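Long-range contact in diacylglycerol kinase (Bacillus anthracis, PDB 3S40), which probably transfers phosphate from ATP to diacylglycerol or a related lipid: residues 181-193 with 255-267. Sequence-based numbering, arbitrary orientation.
Sequences FPVKITYDGQVYE and FHVKAKSIHIETE
Phe255 lies flat against Tyr192 in an offset stack, with planes 12° apart and centroids separated by 4.3 Å. Tyr192 CD2 sits over the centre of the Phe255 ring, while Phe255 CD2 falls toward the rim of the tyrosine. The two side chains run antiparallel past one another. Tyr187 reaches the Phe255 ring at its edge, where Tyr187 OH is 3.6 Å from Phe255 CZ. One face of the Tyr187 ring takes a CH-pi contact from Val257 CG1, 4.0 Å from the centroid. Gln190 CB, of the same hairpin, lies against the opposite face near its rim. A chi1 of 57° sets the Tyr187 ring over its own backbone, on the side of strand 255-259.

Strands 181-187 and 261-266 pair antiparallel. Lys184 with Glu265 and Thr186 with His263 are hydrogen-bonded pairs. On the Tyr187 face, Ile185 CG2 meets Ile262 CG2 at 4.0 Å, and Val183 packs on Ile264. Strand 224-230 also touches Ile185, Tyr187 and Ile262.

Asp188 is the second residue of the type I' turn from Tyr187 to Gln190. Its OD1 accepts Ser261 N at 2.7 Å and its OD2 accepts Lys260 N at 2.9 Å, both through syn lone pairs. Asp188 N returns a bond to Ser261 O. A water joins Ser261 O to Thr186 OG1.

The hairpin and strand 261-266 share one sheet of the beta-sandwich-like domain; strand 255-259 edges the other. Tyr187 and Tyr192 therefore join the layers, while the bidentate Asp188 carboxylate ties the hairpin turn to the bend between them and is itself held in place.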
ATOM      1  N   PHE A 181      -5.405 -24.305  -8.460  1.00 62.66           N
ATOM      2  CA  PHE A 181      -4.031 -24.587  -8.868  1.00 56.64           C
ATOM      3  C   PHE A 181      -3.190 -24.958  -7.654  1.00 61.45           C
ATOM      4  O   PHE A 181      -3.413 -24.436  -6.560  1.00 63.28           O
ATOM      5  CB  PHE A 181      -3.419 -23.379  -9.576  1.00 48.26           C
ATOM      6  CG  PHE A 181      -3.360 -22.152  -8.718  1.00 52.96           C
ATOM      7  CD1 PHE A 181      -2.320 -21.969  -7.818  1.00 57.86           C
ATOM      8  CD2 PHE A 181      -4.353 -21.187  -8.798  1.00 57.35           C
ATOM      9  CE1 PHE A 181      -2.267 -20.837  -7.014  1.00 55.34           C
ATOM     10  CE2 PHE A 181      -4.308 -20.050  -7.999  1.00 62.52           C
ATOM     11  CZ  PHE A 181      -3.264 -19.877  -7.104  1.00 55.55           C
ATOM     12  N   PRO A 182      -2.219 -25.863  -7.844  1.00 64.44           N
ATOM     13  CA  PRO A 182      -1.348 -26.310  -6.757  1.00 61.91           C
ATOM     14  C   PRO A 182      -0.272 -25.280  -6.423  1.00 57.20           C
ATOM     15  O   PRO A 182       0.246 -24.586  -7.302  1.00 60.02           O
ATOM     16  CB  PRO A 182      -0.703 -27.573  -7.330  1.00 67.69           C
ATOM     17  CG  PRO A 182      -0.655 -27.321  -8.792  1.00 70.15           C
ATOM     18  CD  PRO A 182      -1.891 -26.523  -9.120  1.00 73.07           C
ATOM     19  N   VAL A 183       0.064 -25.201  -5.141  1.00 49.97           N
ATOM     20  CA  VAL A 183       1.017 -24.229  -4.657  1.00 53.32           C
ATOM     21  C   VAL A 183       1.840 -24.868  -3.556  1.00 52.29           C
ATOM     22  O   VAL A 183       1.373 -25.755  -2.831  1.00 49.81           O
ATOM     23  CB  VAL A 183       0.310 -22.955  -4.108  1.00 44.77           C
ATOM     24  CG1 VAL A 183      -0.308 -23.226  -2.727  1.00 34.96           C
ATOM     25  CG2 VAL A 183       1.282 -21.787  -4.030  1.00 38.52           C
ATOM     26  N   LYS A 184       3.081 -24.417  -3.458  1.00 46.18           N
ATOM     27  CA  LYS A 184       3.988 -24.854  -2.416  1.00 51.72           C
ATOM     28  C   LYS A 184       4.542 -23.580  -1.795  1.00 44.74           C
ATOM     29  O   LYS A 184       5.067 -22.717  -2.509  1.00 47.11           O
ATOM     30  CB  LYS A 184       5.116 -25.675  -3.035  1.00 60.77           C
ATOM     31  CG  LYS A 184       5.807 -26.629  -2.086  1.00 64.75           C
ATOM     32  CD  LYS A 184       6.692 -27.611  -2.851  1.00 74.97           C
ATOM     33  CE  LYS A 184       6.066 -28.030  -4.188  1.00 80.44           C
ATOM     34  NZ  LYS A 184       4.688 -28.584  -4.062  1.00 82.67           N
ATOM     35  N   ILE A 185       4.406 -23.441  -0.479  1.00 39.54           N
ATOM     36  CA  ILE A 185       4.872 -22.224   0.187  1.00 48.02           C
ATOM     37  C   ILE A 185       5.839 -22.564   1.299  1.00 43.27           C
ATOM     38  O   ILE A 185       5.505 -23.334   2.196  1.00 44.19           O
ATOM     39  CB  ILE A 185       3.700 -21.388   0.779  1.00 46.69           C
ATOM     40  CG1 ILE A 185       2.674 -21.034  -0.309  1.00 50.12           C
ATOM     41  CG2 ILE A 185       4.223 -20.122   1.446  1.00 41.51           C
ATOM     42  CD1 ILE A 185       1.423 -20.325   0.202  1.00 44.96           C
ATOM     43  N   THR A 186       7.041 -22.004   1.226  1.00 37.01           N
ATOM     44  CA  THR A 186       8.001 -22.082   2.327  1.00 41.89           C
ATOM     45  C   THR A 186       8.053 -20.733   3.027  1.00 50.78           C
ATOM     46  O   THR A 186       8.176 -19.688   2.380  1.00 46.25           O
ATOM     47  CB  THR A 186       9.423 -22.417   1.833  1.00 48.48           C
ATOM     48  OG1 THR A 186       9.927 -21.329   1.038  1.00 57.40           O
ATOM     49  CG2 THR A 186       9.420 -23.690   1.007  1.00 47.96           C
ATOM     50  N   TYR A 187       7.966 -20.744   4.348  1.00 45.58           N
ATOM     51  CA  TYR A 187       7.947 -19.488   5.070  1.00 43.88           C
ATOM     52  C   TYR A 187       8.666 -19.636   6.390  1.00 38.54           C
ATOM     53  O   TYR A 187       8.195 -20.326   7.292  1.00 44.27           O
ATOM     54  CB  TYR A 187       6.508 -19.027   5.289  1.00 34.23           C
ATOM     55  CG  TYR A 187       5.675 -20.038   6.025  1.00 39.46           C
ATOM     56  CD1 TYR A 187       5.470 -19.931   7.399  1.00 45.11           C
ATOM     57  CD2 TYR A 187       5.117 -21.120   5.359  1.00 37.19           C
ATOM     58  CE1 TYR A 187       4.718 -20.872   8.086  1.00 48.99           C
ATOM     59  CE2 TYR A 187       4.361 -22.063   6.035  1.00 45.00           C
ATOM     60  CZ  TYR A 187       4.162 -21.935   7.395  1.00 51.76           C
ATOM     61  OH  TYR A 187       3.409 -22.873   8.068  1.00 47.69           O
ATOM     62  N   ASP A 188       9.817 -18.986   6.497  1.00 43.91           N
ATOM     63  CA  ASP A 188      10.662 -19.115   7.678  1.00 49.28           C
ATOM     64  C   ASP A 188      10.884 -20.593   8.036  1.00 52.81           C
ATOM     65  O   ASP A 188      10.649 -21.020   9.172  1.00 54.33           O
ATOM     66  CB  ASP A 188      10.065 -18.342   8.860  1.00 47.09           C
ATOM     67  CG  ASP A 188       9.716 -16.896   8.506  1.00 47.17           C
ATOM     68  OD1 ASP A 188      10.310 -16.338   7.563  1.00 44.35           O
ATOM     69  OD2 ASP A 188       8.840 -16.320   9.177  1.00 49.68           O
ATOM     70  N   GLY A 189      11.318 -21.375   7.054  1.00 55.45           N
ATOM     71  CA  GLY A 189      11.737 -22.739   7.316  1.00 63.00           C
ATOM     72  C   GLY A 189      10.655 -23.798   7.249  1.00 70.52           C
ATOM     73  O   GLY A 189      10.958 -24.977   7.078  1.00 75.27           O
ATOM     74  N   GLN A 190       9.397 -23.398   7.396  1.00 67.90           N
ATOM     75  CA  GLN A 190       8.296 -24.349   7.298  1.00 61.06           C
ATOM     76  C   GLN A 190       7.730 -24.347   5.889  1.00 57.51           C
ATOM     77  O   GLN A 190       8.140 -23.540   5.052  1.00 55.17           O
ATOM     78  CB  GLN A 190       7.204 -24.001   8.298  1.00 64.79           C
ATOM     79  CG  GLN A 190       7.748 -23.610   9.652  1.00 68.26           C
ATOM     80  CD  GLN A 190       6.860 -24.077  10.774  1.00 68.93           C
ATOM     81  OE1 GLN A 190       6.329 -23.268  11.532  1.00 71.43           O
ATOM     82  NE2 GLN A 190       6.692 -25.393  10.889  1.00 66.82           N
ATOM     83  N   VAL A 191       6.802 -25.260   5.617  1.00 52.02           N
ATOM     84  CA  VAL A 191       6.194 -25.319   4.291  1.00 55.54           C
ATOM     85  C   VAL A 191       4.703 -25.643   4.299  1.00 58.66           C
ATOM     86  O   VAL A 191       4.159 -26.191   5.270  1.00 55.51           O
ATOM     87  CB  VAL A 191       6.904 -26.317   3.355  1.00 62.82           C
ATOM     88  CG1 VAL A 191       8.412 -26.091   3.372  1.00 66.92           C
ATOM     89  CG2 VAL A 191       6.560 -27.739   3.746  1.00 65.30           C
ATOM     90  N   TYR A 192       4.066 -25.292   3.186  1.00 53.32           N
ATOM     91  CA  TYR A 192       2.644 -25.494   2.971  1.00 60.72           C
ATOM     92  C   TYR A 192       2.407 -25.913   1.527  1.00 56.59           C
ATOM     93  O   TYR A 192       2.736 -25.173   0.605  1.00 46.85           O
ATOM     94  CB  TYR A 192       1.870 -24.202   3.252  1.00 54.87           C
ATOM     95  CG  TYR A 192       0.417 -24.290   2.856  1.00 53.83           C
ATOM     96  CD1 TYR A 192       0.002 -23.930   1.581  1.00 54.06           C
ATOM     97  CD2 TYR A 192      -0.540 -24.746   3.753  1.00 56.72           C
ATOM     98  CE1 TYR A 192      -1.325 -24.015   1.210  1.00 56.29           C
ATOM     99  CE2 TYR A 192      -1.871 -24.839   3.391  1.00 62.54           C
ATOM    100  CZ  TYR A 192      -2.257 -24.469   2.119  1.00 66.22           C
ATOM    101  OH  TYR A 192      -3.581 -24.558   1.755  1.00 70.83           O
ATOM    102  N   GLU A 193       1.842 -27.100   1.335  1.00 57.03           N
ATOM    103  CA  GLU A 193       1.461 -27.554   0.002  1.00 64.39           C
ATOM    104  C   GLU A 193      -0.030 -27.818  -0.049  1.00 67.27           C
ATOM    105  O   GLU A 193      -0.594 -28.439   0.860  1.00 65.41           O
ATOM    106  CB  GLU A 193       2.216 -28.824  -0.375  1.00 74.27           C
ATOM    107  CG  GLU A 193       3.505 -28.578  -1.130  1.00 86.20           C
ATOM    108  CD  GLU A 193       4.458 -29.758  -1.054  1.00 94.82           C
ATOM    109  OE1 GLU A 193       4.736 -30.227   0.073  1.00 94.89           O
ATOM    110  OE2 GLU A 193       4.924 -30.220  -2.119  1.00 97.12           O
ATOM    111  N   PHE A 255      -5.858 -21.000   4.709  1.00 41.90           N
ATOM    112  CA  PHE A 255      -4.587 -20.987   5.412  1.00 37.25           C
ATOM    113  C   PHE A 255      -4.100 -19.545   5.601  1.00 35.09           C
ATOM    114  O   PHE A 255      -4.025 -18.778   4.650  1.00 29.82           O
ATOM    115  CB  PHE A 255      -3.544 -21.798   4.647  1.00 32.30           C
ATOM    116  CG  PHE A 255      -2.189 -21.816   5.304  1.00 41.12           C
ATOM    117  CD1 PHE A 255      -1.995 -22.479   6.504  1.00 48.64           C
ATOM    118  CD2 PHE A 255      -1.107 -21.184   4.709  1.00 47.04           C
ATOM    119  CE1 PHE A 255      -0.739 -22.504   7.107  1.00 54.14           C
ATOM    120  CE2 PHE A 255       0.152 -21.203   5.305  1.00 44.16           C
ATOM    121  CZ  PHE A 255       0.335 -21.862   6.504  1.00 44.19           C
ATOM    122  N   HIS A 256      -3.772 -19.185   6.838  1.00 38.93           N
ATOM    123  CA  HIS A 256      -3.289 -17.851   7.138  1.00 33.62           C
ATOM    124  C   HIS A 256      -2.164 -17.942   8.136  1.00 42.72           C
ATOM    125  O   HIS A 256      -2.333 -18.489   9.230  1.00 43.27           O
ATOM    126  CB  HIS A 256      -4.409 -16.988   7.718  1.00 36.32           C
ATOM    127  CG  HIS A 256      -3.962 -15.619   8.131  1.00 43.64           C
ATOM    128  ND1 HIS A 256      -4.623 -14.875   9.084  1.00 36.84           N
ATOM    129  CD2 HIS A 256      -2.929 -14.850   7.703  1.00 40.78           C
ATOM    130  CE1 HIS A 256      -4.012 -13.713   9.234  1.00 38.12           C
ATOM    131  NE2 HIS A 256      -2.978 -13.676   8.413  1.00 38.22           N
ATOM    132  N   VAL A 257      -1.004 -17.420   7.763  1.00 37.80           N
ATOM    133  CA  VAL A 257       0.109 -17.376   8.692  1.00 36.17           C
ATOM    134  C   VAL A 257       0.879 -16.082   8.490  1.00 40.68           C
ATOM    135  O   VAL A 257       0.777 -15.447   7.436  1.00 37.52           O
ATOM    136  CB  VAL A 257       1.065 -18.570   8.493  1.00 42.89           C
ATOM    137  CG1 VAL A 257       1.856 -18.417   7.200  1.00 33.92           C
ATOM    138  CG2 VAL A 257       2.016 -18.686   9.671  1.00 45.02           C
ATOM    139  N   LYS A 258       1.638 -15.686   9.505  1.00 35.40           N
ATOM    140  CA  LYS A 258       2.518 -14.534   9.384  1.00 35.42           C
ATOM    141  C   LYS A 258       3.953 -14.988   9.269  1.00 33.11           C
ATOM    142  O   LYS A 258       4.378 -15.860  10.004  1.00 37.20           O
ATOM    143  CB  LYS A 258       2.339 -13.598  10.581  1.00 39.68           C
ATOM    144  CG  LYS A 258       1.138 -12.661  10.433  1.00 34.35           C
ATOM    145  CD  LYS A 258       0.695 -12.109  11.779  1.00 37.91           C
ATOM    146  CE  LYS A 258      -0.390 -11.059  11.621  1.00 43.16           C
ATOM    147  NZ  LYS A 258       0.166  -9.821  10.994  1.00 50.28           N
ATOM    148  N   ALA A 259       4.705 -14.407   8.343  1.00 43.25           N
ATOM    149  CA  ALA A 259       6.100 -14.801   8.178  1.00 44.55           C
ATOM    150  C   ALA A 259       6.963 -13.660   7.650  1.00 33.91           C
ATOM    151  O   ALA A 259       6.451 -12.718   7.057  1.00 37.60           O
ATOM    152  CB  ALA A 259       6.199 -16.015   7.271  1.00 46.64           C
ATOM    153  N   LYS A 260       8.272 -13.736   7.880  1.00 33.65           N
ATOM    154  CA  LYS A 260       9.177 -12.686   7.405  1.00 41.22           C
ATOM    155  C   LYS A 260       9.829 -13.023   6.070  1.00 39.47           C
ATOM    156  O   LYS A 260      10.166 -12.128   5.307  1.00 39.57           O
ATOM    157  CB  LYS A 260      10.261 -12.364   8.433  1.00 39.99           C
ATOM    158  CG  LYS A 260       9.759 -11.646   9.667  1.00 54.60           C
ATOM    159  CD  LYS A 260      10.918 -11.076  10.459  1.00 62.21           C
ATOM    160  CE  LYS A 260      10.433 -10.270  11.654  1.00 72.88           C
ATOM    161  NZ  LYS A 260      11.504  -9.370  12.179  1.00 75.62           N
ATOM    162  N   SER A 261      10.032 -14.312   5.809  1.00 37.82           N
ATOM    163  CA  SER A 261      10.722 -14.740   4.599  1.00 41.97           C
ATOM    164  C   SER A 261       9.928 -15.840   3.921  1.00 45.70           C
ATOM    165  O   SER A 261       9.718 -16.923   4.485  1.00 51.97           O
ATOM    166  CB  SER A 261      12.139 -15.217   4.912  1.00 46.66           C
ATOM    167  OG  SER A 261      12.850 -15.479   3.712  1.00 51.88           O
ATOM    168  N   ILE A 262       9.495 -15.557   2.702  1.00 41.24           N
ATOM    169  CA  ILE A 262       8.488 -16.382   2.059  1.00 40.55           C
ATOM    170  C   ILE A 262       8.884 -16.765   0.651  1.00 40.01           C
ATOM    171  O   ILE A 262       9.338 -15.934  -0.143  1.00 36.25           O
ATOM    172  CB  ILE A 262       7.139 -15.643   2.029  1.00 41.26           C
ATOM    173  CG1 ILE A 262       6.781 -15.171   3.445  1.00 42.30           C
ATOM    174  CG2 ILE A 262       6.043 -16.530   1.439  1.00 36.28           C
ATOM    175  CD1 ILE A 262       5.510 -14.354   3.537  1.00 44.20           C
ATOM    176  N   HIS A 263       8.728 -18.041   0.347  1.00 37.55           N
ATOM    177  CA  HIS A 263       8.924 -18.505  -1.016  1.00 40.36           C
ATOM    178  C   HIS A 263       7.684 -19.228  -1.504  1.00 38.46           C
ATOM    179  O   HIS A 263       7.181 -20.146  -0.836  1.00 36.07           O
ATOM    180  CB  HIS A 263      10.151 -19.415  -1.140  1.00 46.20           C
ATOM    181  CG  HIS A 263      10.527 -19.706  -2.559  1.00 51.62           C
ATOM    182  ND1 HIS A 263      10.076 -20.820  -3.235  1.00 54.12           N
ATOM    183  CD2 HIS A 263      11.279 -19.007  -3.443  1.00 39.36           C
ATOM    184  CE1 HIS A 263      10.550 -20.805  -4.469  1.00 48.85           C
ATOM    185  NE2 HIS A 263      11.279 -19.713  -4.623  1.00 41.12           N
ATOM    186  N   ILE A 264       7.201 -18.805  -2.669  1.00 36.26           N
ATOM    187  CA  ILE A 264       5.994 -19.358  -3.259  1.00 42.98           C
ATOM    188  C   ILE A 264       6.290 -19.986  -4.613  1.00 52.73           C
ATOM    189  O   ILE A 264       6.788 -19.323  -5.532  1.00 36.73           O
ATOM    190  CB  ILE A 264       4.896 -18.295  -3.456  1.00 40.86           C
ATOM    191  CG1 ILE A 264       4.709 -17.455  -2.195  1.00 42.01           C
ATOM    192  CG2 ILE A 264       3.590 -18.951  -3.861  1.00 39.28           C
ATOM    193  CD1 ILE A 264       5.188 -16.032  -2.365  1.00 44.89           C
ATOM    194  N   GLU A 265       5.960 -21.268  -4.729  1.00 54.15           N
ATOM    195  CA  GLU A 265       6.222 -22.019  -5.939  1.00 57.53           C
ATOM    196  C   GLU A 265       4.925 -22.643  -6.435  1.00 55.34           C
ATOM    197  O   GLU A 265       4.106 -23.110  -5.640  1.00 53.09           O
ATOM    198  CB  GLU A 265       7.275 -23.092  -5.659  1.00 65.20           C
ATOM    199  CG  GLU A 265       7.408 -24.154  -6.736  1.00 84.46           C
ATOM    200  CD  GLU A 265       8.254 -25.337  -6.285  1.00 95.58           C
ATOM    201  OE1 GLU A 265       9.243 -25.113  -5.552  1.00 98.46           O
ATOM    202  OE2 GLU A 265       7.926 -26.490  -6.656  1.00 94.24           O
ATOM    203  N   THR A 266       4.741 -22.639  -7.750  1.00 56.59           N
ATOM    204  CA  THR A 266       3.568 -23.233  -8.376  1.00 64.80           C
ATOM    205  C   THR A 266       3.958 -24.337  -9.352  1.00 73.22           C
ATOM    206  O   THR A 266       5.132 -24.494  -9.695  1.00 67.21           O
ATOM    207  CB  THR A 266       2.786 -22.187  -9.168  1.00 59.67           C
ATOM    208  OG1 THR A 266       3.683 -21.528 -10.068  1.00 54.98           O
ATOM    209  CG2 THR A 266       2.164 -21.162  -8.235  1.00 60.49           C
ATOM    210  N   GLU A 267       2.956 -25.086  -9.806  1.00 80.08           N
ATOM    211  CA  GLU A 267       3.139 -26.135 -10.804  1.00 80.26           C
ATOM    212  C   GLU A 267       3.612 -25.543 -12.126  1.00 74.02           C
ATOM    213  O   GLU A 267       4.645 -25.936 -12.666  1.00 72.14           O
ATOM    214  CB  GLU A 267       1.821 -26.875 -11.026  1.00 92.42           C
ATOM    215  CG  GLU A 267       1.978 -28.288 -11.557  1.00102.59           C
ATOM    216  CD  GLU A 267       2.530 -29.245 -10.512  1.00107.92           C
ATOM    217  OE1 GLU A 267       2.574 -28.870  -9.319  1.00110.83           O
ATOM    218  OE2 GLU A 267       2.921 -30.372 -10.883  1.00105.65           O
TER
HETATM  219  O   HOH W   1      10.923 -19.116   3.005  1.00 46.70           O